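Local coordinates for protein thiol peroxidase (Mycobacterium tuberculosis, PDB 1XVQ) that reduces hydrogen peroxide and organic hydroperoxides to water and alcohols at the expense of thioredoxin, probably protecting the cell against oxidative stress, at residues Glu113-Thr118 against Val133-Asp138. Numbering follows the deposited sequence.
Sequences EDYGVT and VVIGAD
Tyr115 and Val133 mark the nearest approach of the two backbones, and even there their CA atoms are 8.9 Å apart, so side chains alone make the contact. Segment 113-118 finishes helix 111-114 and turns into a loop; segment 133-138 carries the end of strand 131-135 and the loop after it. Gly116 closes the helix in a Schellman motif, a place suited to glycine because the backbone takes positive phi (62°), and its N makes a weak hydrogen bond to Glu113 O at 3.2 Å. Across the same turn Thr118 OG1 donates to Glu113 OE1 at 2.8 Å, arriving from above the carboxylate plane.

Tyr115 bridges the gap. Its CG stands anti to the carbonyl carbon (chi1 -83°), which carries the ring out toward the strand. Val133 CG1 lies at the ring edge, near its plane, 4.1 Å from Tyr115 CE2. Further out, Ile135 CD1 comes within 3.9 Å of Tyr115 OH, the two side chains crossing at about a right angle. Two residues apart on the strand, Val133 and Ile135 both turn toward the tyrosine; both are beta-branched, which suits an extended strand, and apolar, which suits the buried face. The phenol oxygen, buried with them, donates a hydrogen bond to the carbonyl oxygen of Pro25, while Phe111 stacks on the ring. Leu49 of the neighbouring strand 47-51 touches all three side chains.

Away from Cys60, the predicted peroxidatic cysteine, this is hydrophobic core packing that joins the end of helix 111-114 to strand 131-135, an interior strand of the mixed sheet in the thioredoxin fold of a peroxiredoxin.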
loop_
_atom_site.group_PDB
_atom_site.type_symbol
_atom_site.label_atom_id
_atom_site.label_comp_id
_atom_site.label_asym_id
_atom_site.label_seq_id
_atom_site.Cartn_x
_atom_site.Cartn_y
_atom_site.Cartn_z
ATOM N N GLU A 113 2.449 6.425 -9.105
ATOM C CA GLU A 113 1.797 7.523 -9.820
ATOM C C GLU A 113 0.352 7.183 -10.165
ATOM O O GLU A 113 -0.547 8.039 -10.058
ATOM C CB GLU A 113 2.583 7.849 -11.097
ATOM C CG GLU A 113 4.023 8.363 -10.814
ATOM C CD GLU A 113 4.972 7.340 -10.175
ATOM O OE1 GLU A 113 5.676 7.712 -9.198
ATOM O OE2 GLU A 113 5.052 6.178 -10.634
ATOM N N ASP A 114 0.126 5.932 -10.564
ATOM C CA ASP A 114 -1.221 5.480 -10.917
ATOM C C ASP A 114 -2.151 5.487 -9.720
ATOM O O ASP A 114 -3.356 5.733 -9.886
ATOM C CB ASP A 114 -1.192 4.086 -11.530
ATOM C CG ASP A 114 -0.362 4.029 -12.792
ATOM O OD1 ASP A 114 -0.159 5.094 -13.436
ATOM O OD2 ASP A 114 0.081 2.919 -13.134
ATOM N N TYR A 115 -1.606 5.223 -8.527
ATOM C CA TYR A 115 -2.404 5.239 -7.332
ATOM C C TYR A 115 -2.327 6.561 -6.559
ATOM O O TYR A 115 -2.940 6.693 -5.497
ATOM C CB TYR A 115 -2.027 4.061 -6.416
ATOM C CG TYR A 115 -2.742 2.783 -6.823
ATOM C CD1 TYR A 115 -2.397 2.114 -7.996
ATOM C CD2 TYR A 115 -3.822 2.308 -6.081
ATOM C CE1 TYR A 115 -3.137 0.992 -8.415
ATOM C CE2 TYR A 115 -4.566 1.203 -6.496
ATOM C CZ TYR A 115 -4.213 0.556 -7.662
ATOM O OH TYR A 115 -4.967 -0.545 -8.087
ATOM N N GLY A 116 -1.584 7.516 -7.113
ATOM C CA GLY A 116 -1.452 8.830 -6.494
ATOM C C GLY A 116 -0.814 8.824 -5.112
ATOM O O GLY A 116 -1.151 9.660 -4.273
ATOM N N VAL A 117 0.098 7.894 -4.853
ATOM C CA VAL A 117 0.710 7.829 -3.529
ATOM C C VAL A 117 2.194 8.158 -3.455
ATOM O O VAL A 117 2.747 8.237 -2.369
ATOM C CB VAL A 117 0.498 6.433 -2.831
ATOM C CG1 VAL A 117 -0.954 6.245 -2.415
ATOM C CG2 VAL A 117 0.939 5.301 -3.790
ATOM N N THR A 118 2.848 8.388 -4.577
ATOM C CA THR A 118 4.274 8.719 -4.524
ATOM C C THR A 118 4.421 10.070 -3.819
ATOM O O THR A 118 3.690 10.998 -4.142
ATOM C CB THR A 118 4.874 8.829 -5.937
ATOM O OG1 THR A 118 4.718 7.578 -6.599
ATOM C CG2 THR A 118 6.390 9.149 -5.893
ATOM N N VAL A 133 -5.337 0.938 0.460
ATOM C CA VAL A 133 -6.338 0.883 -0.592
ATOM C C VAL A 133 -6.908 -0.518 -0.555
ATOM O O VAL A 133 -6.164 -1.480 -0.580
ATOM C CB VAL A 133 -5.740 1.151 -1.997
ATOM C CG1 VAL A 133 -6.802 0.867 -3.080
ATOM C CG2 VAL A 133 -5.266 2.590 -2.080
ATOM N N VAL A 134 -8.233 -0.614 -0.479
ATOM C CA VAL A 134 -8.901 -1.913 -0.484
ATOM C C VAL A 134 -9.623 -2.067 -1.804
ATOM O O VAL A 134 -10.366 -1.175 -2.240
ATOM C CB VAL A 134 -9.928 -2.058 0.671
ATOM C CG1 VAL A 134 -10.685 -3.411 0.540
ATOM C CG2 VAL A 134 -9.196 -1.988 2.012
ATOM N N ILE A 135 -9.340 -3.183 -2.472
ATOM C CA ILE A 135 -9.982 -3.502 -3.750
ATOM C C ILE A 135 -10.959 -4.646 -3.483
ATOM O O ILE A 135 -10.570 -5.681 -2.943
ATOM C CB ILE A 135 -8.957 -3.941 -4.805
ATOM C CG1 ILE A 135 -7.908 -2.841 -4.989
ATOM C CG2 ILE A 135 -9.683 -4.201 -6.154
ATOM C CD1 ILE A 135 -6.710 -3.263 -5.846
ATOM N N GLY A 136 -12.225 -4.426 -3.818
ATOM C CA GLY A 136 -13.235 -5.446 -3.591
ATOM C C GLY A 136 -13.062 -6.624 -4.532
ATOM O O GLY A 136 -12.374 -6.512 -5.549
ATOM N N ALA A 137 -13.679 -7.758 -4.201
ATOM C CA ALA A 137 -13.571 -8.944 -5.058
ATOM C C ALA A 137 -14.100 -8.632 -6.440
ATOM O O ALA A 137 -13.740 -9.299 -7.417
ATOM C CB ALA A 137 -14.366 -10.107 -4.450
ATOM N N ASP A 138 -14.968 -7.628 -6.538
ATOM C CA ASP A 138 -15.530 -7.268 -7.830
ATOM C C ASP A 138 -14.608 -6.406 -8.677
ATOM O O ASP A 138 -14.964 -6.017 -9.788
ATOM C CB ASP A 138 -16.872 -6.558 -7.660
ATOM C CG ASP A 138 -16.764 -5.260 -6.877
ATOM O OD1 ASP A 138 -15.635 -4.854 -6.502
ATOM O OD2 ASP A 138 -17.826 -4.657 -6.627
#